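Local coordinates for Non-sulfated chondroitin lyase E66 (PDB 3VSN), which cleaves non-sulfated chondroitin as a polysaccharide lyase of the viral envelope and is essential for oral infection of the insect host, at residues H320-Y324 with S648-Q653; S325-T329 with Q416-A420; A425-Y431 with F442-F448. All blocks are in the same frame, centred on the assembly; numbering follows the deposited sequence.

Contact 1: H320-Y324 with S648-Q653; sequences HSADY and STFDLQ
The Tyr324 ring carries Leu652 on one face, while the carbonyl oxygens of Ser648 and Phe650 lie at its edge, close to the ring plane. It belongs to the turn of a beta hairpin, just past the edge strand 318-322, and it meets the loop that leads into the C-terminal strand 654-658, so two beta-sheets of the lyase are tied together here. Leu652 CD1 makes a CH-pi contact 3.8 Å from the Tyr324 ring centroid, displaced from the centre toward the rim. At the far end of the ring, the hydroxyl donates to the backbone: Tyr324 OH lies 2.5 Å from Ser648 O, a very short bond running almost along the C=O axis. With Leu652 over its face and the hydroxyl tied down, the ring has little freedom to swing.

Asp323 supplies the second grip, its two carboxylate oxygens taking different partners. Its CG lies beside its own backbone N (chi1 -63°), which turns the carboxylate toward Leu652 and Gln653. Leu652 N donates almost straight (173°) to the anti lone pair of Asp323 OD2, 2.8 Å away. On the syn side, Gln653 NE2 reaches Asp323 OD1 at 3.0 Å, with the amide and carboxylate planes turned 37° apart. Gln653 OE1 accepts from Ser602 OG and Lys421 N, so both the N and the O of the amide are held. Ser321 OG, close by, bonds to Lys421 NZ.

Asp651 brings a second carboxylate near the first, and the like charges probably raise the cost of keeping both ionised. Water 1 accepts from Asp323 N and also lies within bonding distance of Asp651 OD1. Water 2 bridges the two carboxylates and probably eases their approach, donating to Asp323 OD2 at 2.6 Å and to Asp651 OD1 at 2.9 Å.

Contact 2: S325-T329 with Q416-A420; sequences SKVLT and QTAIA
A G1 beta bulge, in which Lys326 and Val327 both face Ala322, opens strand 327-331 of a four-stranded antiparallel sheet, and the side chains of Lys326, in the bulge, and of Leu328, just after it, reach strand 414-421, at the edge of a seven-stranded sheet. Lys326 has the left-handed phi (75°) usual for the first position of such a bulge. Its side chain folds at chi2 (-56°) and then runs straight past Thr417, the two side chains passing alongside each other, pointing in opposite senses. Lys326 CD rests 3.6 Å from Thr417 CB, and the ammonium at the end donates to the backbone, with Lys326 NZ 2.9 Å from Thr417 O and tilted somewhat out of the carbonyl plane. Water 3 accepts from both Lys326 NZ and Thr417 N, bridging the ammonium to the backbone N-H of Thr417. Asp323 O and the carboxylate of Glu608 also hold this buried ammonium, and the acid probably balances its charge.

Further along, the contact is apolar. Ile419 puts its two arms to separate uses: CG2 lies 3.8 Å from Leu328 CD1, while Ile419 CD1 reaches the backbone at the bulge, 3.7 Å from Val327 O. Ile428 of the adjoining strand packs against both Leu328 and Ile419. Side chains meeting between strands of two different sheets, without backbone pairing, are consistent with sheet-on-sheet packing in the beta-sandwich part of this lyase.

Contact 3: A425-Y431 with F442-F448; sequences AGAILVY and FKSCTLF
Six backbone hydrogen bonds join Gly426, Ile428 and Val430 to Phe448, Thr446 and Ser444, two for each pair, in the beta hairpin formed by strands 426-434 and 440-449. The strands run antiparallel at 174°, as the second and third strands of a seven-stranded antiparallel sheet. The shortest of these links is Ser444 N to Val430 O, at 2.7 Å. The non-hydrogen-bonded pairs Ala427-Leu447 and Leu429-Cys445 alternate with them, and Tyr431-Lys443 follows beyond Val430-Ser444; CA-H...O contacts fill in.

Water 4 adds a polar clasp on the side of the sheet that carries Ile428, Ser444 and Thr446. It donates to Ile428 O and to Thr446 OG1 and is also hydrogen-bonded to Ser444 OG, 2.7 Å away. Gln455 of the next strand bonds to both of these hydroxyls, and Arg366 NE to that of Ser444. Beside the water, Ile428 and Thr446 point the same way, with Ile428 CG2 3.6 Å from Thr446 CB. Val430 CG1 in turn lies against Phe442 CE1.

Across the sheet, the side chains of Ala427, Leu429, Cys445 and Leu447 face strand 584-589 and its neighbouring loops. Leu429 CG is anti to the backbone N (chi1 176°), which brings CD1 over to Cys445 SG at 3.8 Å. At the end of this row, Lys443 bends at chi2 and chi4 to set CE over a face of the Tyr431 ring, a CH-pi contact. The ammonium forms a cation-pi contact there as well as a salt bridge to Glu574 and a second cation-pi contact with Tyr590. Lys443 NZ stands 4.5 Å from the Tyr431 ring centroid, only 3° off the normal, and Lys443 CE comes within 3.4 Å of Tyr431 CG.

Contacts 2 and 3 are buried, whereas contact 1 is only partly so, with Asp651 and Thr649 of its loop exposed. Contacts 1 and 2 use neighbouring strands of one four-stranded sheet, 318-322 and 327-331, and backbone bonds such as Ala322 N to Val327 O probably couple them. Contact 2 meets contact 3 through the pairing of strands 414-421 and 426-434, so a continuous path leads from the C-terminal loop into the seven-stranded sheet. The chemistry changes along it: a carboxylate and a tyrosine hydroxyl gripping a loop in contact 1, one direct lysine-to-backbone bond beside aliphatic packing in contact 2, and regular backbone pairing in contact 3.

Contact 1: H320-Y324 with S648-Q653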
ATOM      1  N   HIS A 320      13.735  -1.313  -0.536  1.00 11.92           N
ATOM      2  CA  HIS A 320      13.406  -0.032   0.091  1.00 12.12           C
ATOM      3  C   HIS A 320      13.184  -0.214   1.560  1.00 12.16           C
ATOM      4  O   HIS A 320      12.668  -1.251   1.990  1.00 12.10           O
ATOM      5  CB  HIS A 320      12.121   0.542  -0.505  1.00 12.22           C
ATOM      6  CG  HIS A 320      12.144   0.697  -2.005  1.00 12.35           C
ATOM      7  ND1 HIS A 320      12.873   1.648  -2.626  1.00 12.46           N
ATOM      8  CD2 HIS A 320      11.463   0.008  -3.005  1.00 12.42           C
ATOM      9  CE1 HIS A 320      12.684   1.557  -3.955  1.00 12.51           C
ATOM     10  NE2 HIS A 320      11.819   0.554  -4.185  1.00 12.51           N
ATOM     11  N   SER A 321      13.532   0.798   2.351  1.00 12.20           N
ATOM     12  CA  SER A 321      13.233   0.756   3.781  1.00 12.22           C
ATOM     13  C   SER A 321      12.748   2.086   4.339  1.00 12.24           C
ATOM     14  O   SER A 321      13.229   3.149   3.954  1.00 12.32           O
ATOM     15  CB  SER A 321      14.443   0.266   4.582  1.00 12.33           C
ATOM     16  OG  SER A 321      15.502   1.207   4.542  1.00 12.72           O
ATOM     17  N   ALA A 322      11.790   2.008   5.253  1.00 12.06           N
ATOM     18  CA  ALA A 322      11.349   3.165   6.010  1.00 12.16           C
ATOM     19  C   ALA A 322      11.705   2.875   7.462  1.00 12.18           C
ATOM     20  O   ALA A 322      11.006   2.120   8.141  1.00 11.90           O
ATOM     21  CB  ALA A 322       9.853   3.369   5.834  1.00 12.10           C
ATOM     22  N   ASP A 323      12.819   3.450   7.916  1.00 12.35           N
ATOM     23  CA  ASP A 323      13.456   3.047   9.176  1.00 12.39           C
ATOM     24  C   ASP A 323      12.729   3.516  10.439  1.00 12.47           C
ATOM     25  O   ASP A 323      12.910   2.935  11.512  1.00 12.38           O
ATOM     26  CB  ASP A 323      14.910   3.525   9.220  1.00 12.35           C
ATOM     27  CG  ASP A 323      15.780   2.896   8.138  1.00 12.46           C
ATOM     28  OD1 ASP A 323      15.376   1.883   7.516  1.00 12.66           O
ATOM     29  OD2 ASP A 323      16.885   3.428   7.914  1.00 12.26           O
ATOM     30  N   TYR A 324      11.937   4.576  10.317  1.00 12.45           N
ATOM     31  CA  TYR A 324      11.158   5.097  11.441  1.00 12.69           C
ATOM     32  C   TYR A 324       9.737   4.536  11.476  1.00 12.53           C
ATOM     33  O   TYR A 324       9.224   4.187  12.542  1.00 12.35           O
ATOM     34  CB  TYR A 324      11.077   6.620  11.368  1.00 12.96           C
ATOM     35  CG  TYR A 324      12.310   7.343  11.851  1.00 13.59           C
ATOM     36  CD1 TYR A 324      12.542   7.529  13.215  1.00 13.79           C
ATOM     37  CD2 TYR A 324      13.230   7.870  10.945  1.00 13.79           C
ATOM     38  CE1 TYR A 324      13.665   8.206  13.664  1.00 14.18           C
ATOM     39  CE2 TYR A 324      14.356   8.550  11.383  1.00 14.13           C
ATOM     40  CZ  TYR A 324      14.569   8.716  12.741  1.00 14.31           C
ATOM     41  OH  TYR A 324      15.684   9.392  13.180  1.00 14.77           O
ATOM     42  N   SER A 648      20.659  11.448  10.817  1.00 17.95           N
ATOM     43  CA  SER A 648      19.635  10.495  11.229  1.00 18.53           C
ATOM     44  C   SER A 648      18.217  11.008  10.985  1.00 18.73           C
ATOM     45  O   SER A 648      17.257  10.428  11.497  1.00 18.56           O
ATOM     46  CB  SER A 648      19.817  10.129  12.702  1.00 18.86           C
ATOM     47  OG  SER A 648      19.607  11.266  13.520  1.00 19.83           O
ATOM     48  N   THR A 649      18.083  12.082  10.204  1.00 19.09           N
ATOM     49  CA  THR A 649      16.769  12.694   9.958  1.00 19.81           C
ATOM     50  C   THR A 649      15.792  11.719   9.298  1.00 19.97           C
ATOM     51  O   THR A 649      14.648  11.597   9.736  1.00 20.10           O
ATOM     52  CB  THR A 649      16.871  13.984   9.106  1.00 20.18           C
ATOM     53  OG1 THR A 649      17.755  14.915   9.748  1.00 20.82           O
ATOM     54  CG2 THR A 649      15.494  14.642   8.935  1.00 20.42           C
ATOM     55  N   PHE A 650      16.260  11.022   8.263  1.00 20.11           N
ATOM     56  CA  PHE A 650      15.400  10.178   7.429  1.00 20.70           C
ATOM     57  C   PHE A 650      15.681   8.685   7.604  1.00 20.00           C
ATOM     58  O   PHE A 650      14.764   7.866   7.546  1.00 20.50           O
ATOM     59  CB  PHE A 650      15.554  10.549   5.941  1.00 21.71           C
ATOM     60  CG  PHE A 650      15.490  12.030   5.661  1.00 22.85           C
ATOM     61  CD1 PHE A 650      14.265  12.678   5.518  1.00 23.36           C
ATOM     62  CD2 PHE A 650      16.659  12.777   5.520  1.00 23.50           C
ATOM     63  CE1 PHE A 650      14.205  14.040   5.253  1.00 23.93           C
ATOM     64  CE2 PHE A 650      16.606  14.142   5.254  1.00 24.22           C
ATOM     65  CZ  PHE A 650      15.377  14.774   5.120  1.00 24.13           C
ATOM     66  N   ASP A 651      16.950   8.343   7.810  1.00 19.19           N
ATOM     67  CA  ASP A 651      17.411   6.952   7.789  1.00 18.62           C
ATOM     68  C   ASP A 651      18.250   6.634   9.022  1.00 17.18           C
ATOM     69  O   ASP A 651      18.957   7.502   9.527  1.00 16.98           O
ATOM     70  CB  ASP A 651      18.247   6.699   6.533  1.00 20.05           C
ATOM     71  CG  ASP A 651      17.464   6.910   5.246  1.00 21.85           C
ATOM     72  OD1 ASP A 651      16.431   6.240   5.049  1.00 22.96           O
ATOM     73  OD2 ASP A 651      17.897   7.735   4.415  1.00 23.50           O
ATOM     74  N   LEU A 652      18.184   5.387   9.488  1.00 15.66           N
ATOM     75  CA  LEU A 652      18.860   4.987  10.731  1.00 14.59           C
ATOM     76  C   LEU A 652      19.870   3.850  10.567  1.00 13.85           C
ATOM     77  O   LEU A 652      20.307   3.246  11.554  1.00 13.30           O
ATOM     78  CB  LEU A 652      17.826   4.619  11.801  1.00 14.39           C
ATOM     79  CG  LEU A 652      16.980   5.766  12.363  1.00 14.32           C
ATOM     80  CD1 LEU A 652      15.791   5.225  13.145  1.00 14.20           C
ATOM     81  CD2 LEU A 652      17.826   6.688  13.233  1.00 14.44           C
ATOM     82  N   GLN A 653      20.258   3.574   9.325  1.00 13.05           N
ATOM     83  CA  GLN A 653      21.193   2.489   9.044  1.00 12.74           C
ATOM     84  C   GLN A 653      22.630   2.981   8.937  1.00 12.68           C
ATOM     85  O   GLN A 653      22.912   3.959   8.244  1.00 12.82           O
ATOM     86  CB  GLN A 653      20.792   1.744   7.768  1.00 12.49           C
ATOM     87  CG  GLN A 653      19.468   1.004   7.881  1.00 12.28           C
ATOM     88  CD  GLN A 653      19.032   0.363   6.577  1.00 12.24           C
ATOM     89  OE1 GLN A 653      19.855  -0.145   5.812  1.00 12.04           O
ATOM     90  NE2 GLN A 653      17.725   0.375   6.324  1.00 12.04           N
TER
HETATM   91  O   HOH W   1      14.191   5.330   6.398  1.00 13.80           O
HETATM   92  O   HOH W   2      17.381   3.463   5.325  1.00 17.13           O

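Contact 2: S325-T329 with Q416-A420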
ATOM      1  N   SER A 325       9.104   4.476  10.307  1.00 12.52           N
ATOM      2  CA  SER A 325       7.717   4.020  10.179  1.00 12.61           C
ATOM      3  C   SER A 325       7.629   2.497  10.136  1.00 12.37           C
ATOM      4  O   SER A 325       6.554   1.926  10.350  1.00 12.43           O
ATOM      5  CB  SER A 325       7.079   4.620   8.927  1.00 12.84           C
ATOM      6  OG  SER A 325       7.089   6.037   8.988  1.00 13.33           O
ATOM      7  N   LYS A 326       8.771   1.860   9.855  1.00 12.10           N
ATOM      8  CA  LYS A 326       8.961   0.396   9.918  1.00 11.92           C
ATOM      9  C   LYS A 326       8.321  -0.370   8.757  1.00 11.75           C
ATOM     10  O   LYS A 326       7.375  -1.136   8.948  1.00 11.79           O
ATOM     11  CB  LYS A 326       8.533  -0.196  11.280  1.00 11.84           C
ATOM     12  CG  LYS A 326       8.991   0.582  12.517  1.00 11.75           C
ATOM     13  CD  LYS A 326      10.500   0.785  12.559  1.00 11.51           C
ATOM     14  CE  LYS A 326      10.922   1.521  13.821  1.00 11.62           C
ATOM     15  NZ  LYS A 326      12.399   1.703  13.911  1.00 11.36           N
ATOM     16  N   VAL A 327       8.844  -0.155   7.554  1.00 11.56           N
ATOM     17  CA  VAL A 327       8.429  -0.922   6.380  1.00 11.60           C
ATOM     18  C   VAL A 327       9.680  -1.324   5.604  1.00 11.58           C
ATOM     19  O   VAL A 327      10.552  -0.492   5.348  1.00 11.79           O
ATOM     20  CB  VAL A 327       7.458  -0.127   5.463  1.00 11.61           C
ATOM     21  CG1 VAL A 327       7.057  -0.953   4.247  1.00 11.58           C
ATOM     22  CG2 VAL A 327       6.210   0.304   6.224  1.00 11.59           C
ATOM     23  N   LEU A 328       9.776  -2.609   5.271  1.00 11.51           N
ATOM     24  CA  LEU A 328      10.806  -3.116   4.373  1.00 11.51           C
ATOM     25  C   LEU A 328      10.121  -3.725   3.158  1.00 11.60           C
ATOM     26  O   LEU A 328       9.249  -4.581   3.299  1.00 11.62           O
ATOM     27  CB  LEU A 328      11.674  -4.171   5.072  1.00 11.53           C
ATOM     28  CG  LEU A 328      12.663  -4.972   4.210  1.00 11.58           C
ATOM     29  CD1 LEU A 328      13.785  -4.085   3.677  1.00 11.59           C
ATOM     30  CD2 LEU A 328      13.245  -6.142   4.995  1.00 11.38           C
ATOM     31  N   THR A 329      10.526  -3.291   1.969  1.00 11.79           N
ATOM     32  CA  THR A 329       9.868  -3.707   0.739  1.00 11.91           C
ATOM     33  C   THR A 329      10.897  -4.024  -0.336  1.00 11.97           C
ATOM     34  O   THR A 329      11.856  -3.279  -0.529  1.00 12.16           O
ATOM     35  CB  THR A 329       8.894  -2.613   0.254  1.00 12.12           C
ATOM     36  OG1 THR A 329       7.856  -2.445   1.229  1.00 12.31           O
ATOM     37  CG2 THR A 329       8.259  -2.981  -1.089  1.00 12.30           C
ATOM     38  N   GLN A 416       9.509  -2.500  18.784  1.00 12.66           N
ATOM     39  CA  GLN A 416      10.878  -2.103  18.452  1.00 12.56           C
ATOM     40  C   GLN A 416      11.293  -2.870  17.211  1.00 12.12           C
ATOM     41  O   GLN A 416      11.245  -4.102  17.199  1.00 12.00           O
ATOM     42  CB  GLN A 416      11.852  -2.418  19.598  1.00 13.14           C
ATOM     43  CG  GLN A 416      11.478  -1.846  20.961  1.00 13.80           C
ATOM     44  CD  GLN A 416      11.592  -0.331  21.039  1.00 14.25           C
ATOM     45  OE1 GLN A 416      12.429   0.290  20.375  1.00 14.68           O
ATOM     46  NE2 GLN A 416      10.757   0.269  21.868  1.00 14.45           N
ATOM     47  N   THR A 417      11.693  -2.143  16.170  1.00 11.62           N
ATOM     48  CA  THR A 417      11.990  -2.745  14.871  1.00 11.27           C
ATOM     49  C   THR A 417      13.266  -2.167  14.260  1.00 11.10           C
ATOM     50  O   THR A 417      13.467  -0.950  14.251  1.00 10.96           O
ATOM     51  CB  THR A 417      10.804  -2.569  13.888  1.00 11.19           C
ATOM     52  OG1 THR A 417       9.672  -3.305  14.364  1.00 11.23           O
ATOM     53  CG2 THR A 417      11.153  -3.075  12.493  1.00 11.17           C
ATOM     54  N   ALA A 418      14.119  -3.050  13.753  1.00 10.86           N
ATOM     55  CA  ALA A 418      15.313  -2.634  13.026  1.00 10.94           C
ATOM     56  C   ALA A 418      15.284  -3.176  11.605  1.00 10.87           C
ATOM     57  O   ALA A 418      14.774  -4.272  11.354  1.00 10.59           O
ATOM     58  CB  ALA A 418      16.573  -3.092  13.745  1.00 10.90           C
ATOM     59  N   ILE A 419      15.832  -2.393  10.681  1.00 10.88           N
ATOM     60  CA  ILE A 419      15.895  -2.775   9.271  1.00 11.16           C
ATOM     61  C   ILE A 419      17.303  -2.512   8.736  1.00 11.30           C
ATOM     62  O   ILE A 419      17.887  -1.465   9.009  1.00 11.24           O
ATOM     63  CB  ILE A 419      14.853  -2.011   8.417  1.00 11.05           C
ATOM     64  CG1 ILE A 419      13.431  -2.249   8.944  1.00 11.20           C
ATOM     65  CG2 ILE A 419      14.940  -2.435   6.953  1.00 11.15           C
ATOM     66  CD1 ILE A 419      12.387  -1.281   8.405  1.00 11.22           C
ATOM     67  N   ALA A 420      17.850  -3.472   7.997  1.00 11.50           N
ATOM     68  CA  ALA A 420      19.123  -3.283   7.309  1.00 11.98           C
ATOM     69  C   ALA A 420      18.988  -3.810   5.894  1.00 12.14           C
ATOM     70  O   ALA A 420      18.431  -4.884   5.683  1.00 12.12           O
ATOM     71  CB  ALA A 420      20.251  -4.002   8.040  1.00 11.87           C
TER
HETATM   72  O   HOH W   3      12.134   0.691  16.771  1.00 10.74           O

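Contact 3: A425-Y431 with F442-F448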
ATOM      1  N   ALA A 425      19.251  -7.399  -1.028  1.00 12.87           N
ATOM      2  CA  ALA A 425      18.734  -8.050   0.165  1.00 12.19           C
ATOM      3  C   ALA A 425      18.338  -7.055   1.246  1.00 11.76           C
ATOM      4  O   ALA A 425      18.891  -5.962   1.331  1.00 11.59           O
ATOM      5  CB  ALA A 425      19.750  -9.049   0.701  1.00 12.15           C
ATOM      6  N   GLY A 426      17.373  -7.447   2.069  1.00 11.43           N
ATOM      7  CA  GLY A 426      16.929  -6.624   3.187  1.00 11.13           C
ATOM      8  C   GLY A 426      16.456  -7.503   4.327  1.00 10.96           C
ATOM      9  O   GLY A 426      15.741  -8.483   4.107  1.00 10.80           O
ATOM     10  N   ALA A 427      16.867  -7.158   5.543  1.00 10.82           N
ATOM     11  CA  ALA A 427      16.433  -7.874   6.736  1.00 10.68           C
ATOM     12  C   ALA A 427      15.646  -6.956   7.658  1.00 10.57           C
ATOM     13  O   ALA A 427      15.935  -5.762   7.757  1.00 10.42           O
ATOM     14  CB  ALA A 427      17.627  -8.461   7.475  1.00 10.72           C
ATOM     15  N   ILE A 428      14.658  -7.526   8.340  1.00 10.43           N
ATOM     16  CA  ILE A 428      13.863  -6.776   9.304  1.00 10.39           C
ATOM     17  C   ILE A 428      13.712  -7.585  10.592  1.00 10.38           C
ATOM     18  O   ILE A 428      13.422  -8.778  10.555  1.00 10.48           O
ATOM     19  CB  ILE A 428      12.504  -6.317   8.710  1.00 10.40           C
ATOM     20  CG1 ILE A 428      11.691  -5.515   9.738  1.00 10.34           C
ATOM     21  CG2 ILE A 428      11.710  -7.491   8.142  1.00 10.41           C
ATOM     22  CD1 ILE A 428      10.570  -4.700   9.127  1.00 10.38           C
ATOM     23  N   LEU A 429      13.954  -6.920  11.718  1.00 10.51           N
ATOM     24  CA  LEU A 429      13.953  -7.546  13.034  1.00 10.51           C
ATOM     25  C   LEU A 429      12.918  -6.839  13.891  1.00 10.68           C
ATOM     26  O   LEU A 429      13.048  -5.642  14.159  1.00 10.68           O
ATOM     27  CB  LEU A 429      15.339  -7.427  13.674  1.00 10.50           C
ATOM     28  CG  LEU A 429      15.524  -7.942  15.105  1.00 10.65           C
ATOM     29  CD1 LEU A 429      15.173  -9.418  15.218  1.00 10.70           C
ATOM     30  CD2 LEU A 429      16.951  -7.681  15.575  1.00 10.75           C
ATOM     31  N   VAL A 430      11.896  -7.582  14.311  1.00 10.70           N
ATOM     32  CA  VAL A 430      10.759  -7.013  15.029  1.00 10.88           C
ATOM     33  C   VAL A 430      10.618  -7.655  16.405  1.00 11.21           C
ATOM     34  O   VAL A 430      10.650  -8.879  16.534  1.00 11.20           O
ATOM     35  CB  VAL A 430       9.433  -7.216  14.254  1.00 10.82           C
ATOM     36  CG1 VAL A 430       8.254  -6.632  15.030  1.00 10.70           C
ATOM     37  CG2 VAL A 430       9.512  -6.605  12.858  1.00 10.57           C
ATOM     38  N   TYR A 431      10.473  -6.811  17.422  1.00 11.35           N
ATOM     39  CA  TYR A 431      10.087  -7.242  18.759  1.00 11.62           C
ATOM     40  C   TYR A 431       8.768  -6.552  19.034  1.00 11.74           C
ATOM     41  O   TYR A 431       8.692  -5.320  19.047  1.00 11.78           O
ATOM     42  CB  TYR A 431      11.149  -6.820  19.780  1.00 11.80           C
ATOM     43  CG  TYR A 431      10.870  -7.161  21.242  1.00 12.08           C
ATOM     44  CD1 TYR A 431      10.046  -8.236  21.607  1.00 12.15           C
ATOM     45  CD2 TYR A 431      11.479  -6.427  22.262  1.00 12.11           C
ATOM     46  CE1 TYR A 431       9.817  -8.542  22.945  1.00 12.28           C
ATOM     47  CE2 TYR A 431      11.260  -6.727  23.598  1.00 12.38           C
ATOM     48  CZ  TYR A 431      10.432  -7.782  23.935  1.00 12.45           C
ATOM     49  OH  TYR A 431      10.221  -8.070  25.265  1.00 12.80           O
ATOM     50  N   PHE A 442       6.409 -11.682  20.159  1.00 12.24           N
ATOM     51  CA  PHE A 442       7.403 -12.448  19.413  1.00 11.99           C
ATOM     52  C   PHE A 442       8.640 -11.628  19.080  1.00 11.94           C
ATOM     53  O   PHE A 442       8.618 -10.395  19.118  1.00 11.88           O
ATOM     54  CB  PHE A 442       6.806 -13.068  18.130  1.00 11.80           C
ATOM     55  CG  PHE A 442       6.145 -12.076  17.199  1.00 11.73           C
ATOM     56  CD1 PHE A 442       6.900 -11.161  16.469  1.00 11.68           C
ATOM     57  CD2 PHE A 442       4.761 -12.089  17.021  1.00 11.80           C
ATOM     58  CE1 PHE A 442       6.289 -10.259  15.604  1.00 11.72           C
ATOM     59  CE2 PHE A 442       4.145 -11.195  16.150  1.00 11.74           C
ATOM     60  CZ  PHE A 442       4.909 -10.280  15.441  1.00 11.76           C
ATOM     61  N   LYS A 443       9.720 -12.336  18.769  1.00 11.78           N
ATOM     62  CA  LYS A 443      10.830 -11.757  18.028  1.00 11.73           C
ATOM     63  C   LYS A 443      10.736 -12.324  16.619  1.00 11.52           C
ATOM     64  O   LYS A 443      10.607 -13.535  16.443  1.00 11.37           O
ATOM     65  CB  LYS A 443      12.166 -12.118  18.677  1.00 11.94           C
ATOM     66  CG  LYS A 443      12.406 -11.485  20.046  1.00 12.42           C
ATOM     67  CD  LYS A 443      13.261 -10.228  19.948  1.00 12.72           C
ATOM     68  CE  LYS A 443      13.390  -9.503  21.284  1.00 12.92           C
ATOM     69  NZ  LYS A 443      14.178 -10.236  22.316  1.00 13.13           N
ATOM     70  N   SER A 444      10.771 -11.446  15.620  1.00 11.33           N
ATOM     71  CA  SER A 444      10.570 -11.849  14.232  1.00 11.27           C
ATOM     72  C   SER A 444      11.767 -11.433  13.390  1.00 11.18           C
ATOM     73  O   SER A 444      12.158 -10.265  13.403  1.00 10.98           O
ATOM     74  CB  SER A 444       9.284 -11.225  13.677  1.00 11.28           C
ATOM     75  OG  SER A 444       9.143 -11.476  12.288  1.00 11.43           O
ATOM     76  N   CYS A 445      12.336 -12.399  12.668  1.00 11.07           N
ATOM     77  CA  CYS A 445      13.486 -12.172  11.801  1.00 11.11           C
ATOM     78  C   CYS A 445      13.089 -12.508  10.372  1.00 10.96           C
ATOM     79  O   CYS A 445      12.763 -13.657  10.080  1.00 10.89           O
ATOM     80  CB  CYS A 445      14.650 -13.079  12.211  1.00 11.25           C
ATOM     81  SG  CYS A 445      15.183 -12.957  13.933  1.00 11.80           S
ATOM     82  N   THR A 446      13.113 -11.520   9.483  1.00 10.89           N
ATOM     83  CA  THR A 446      12.802 -11.770   8.073  1.00 10.83           C
ATOM     84  C   THR A 446      13.957 -11.318   7.191  1.00 10.90           C
ATOM     85  O   THR A 446      14.519 -10.253   7.412  1.00 10.90           O
ATOM     86  CB  THR A 446      11.518 -11.039   7.629  1.00 10.90           C
ATOM     87  OG1 THR A 446      10.526 -11.128   8.656  1.00 10.94           O
ATOM     88  CG2 THR A 446      10.966 -11.638   6.336  1.00 11.04           C
ATOM     89  N   LEU A 447      14.308 -12.135   6.200  1.00 10.78           N
ATOM     90  CA  LEU A 447      15.302 -11.745   5.208  1.00 10.92           C
ATOM     91  C   LEU A 447      14.767 -11.960   3.795  1.00 11.06           C
ATOM     92  O   LEU A 447      14.376 -13.076   3.442  1.00 11.05           O
ATOM     93  CB  LEU A 447      16.612 -12.523   5.416  1.00 10.80           C
ATOM     94  CG  LEU A 447      17.743 -12.288   4.409  1.00 10.81           C
ATOM     95  CD1 LEU A 447      18.349 -10.898   4.566  1.00 10.68           C
ATOM     96  CD2 LEU A 447      18.813 -13.361   4.553  1.00 10.86           C
ATOM     97  N   PHE A 448      14.745 -10.888   3.002  1.00 11.24           N
ATOM     98  CA  PHE A 448      14.413 -10.971   1.575  1.00 11.43           C
ATOM     99  C   PHE A 448      15.705 -10.994   0.760  1.00 11.43           C
ATOM    100  O   PHE A 448      16.638 -10.238   1.047  1.00 11.32           O
ATOM    101  CB  PHE A 448      13.561  -9.776   1.115  1.00 11.80           C
ATOM    102  CG  PHE A 448      12.179  -9.718   1.717  1.00 12.25           C
ATOM    103  CD1 PHE A 448      11.202 -10.643   1.361  1.00 12.30           C
ATOM    104  CD2 PHE A 448      11.840  -8.704   2.609  1.00 12.62           C
ATOM    105  CE1 PHE A 448       9.927 -10.578   1.908  1.00 12.60           C
ATOM    106  CE2 PHE A 448      10.563  -8.630   3.158  1.00 12.82           C
ATOM    107  CZ  PHE A 448       9.607  -9.573   2.810  1.00 12.87           C
TER
HETATM  108  O   HOH W   4      10.562  -9.643  10.880  1.00 12.80           O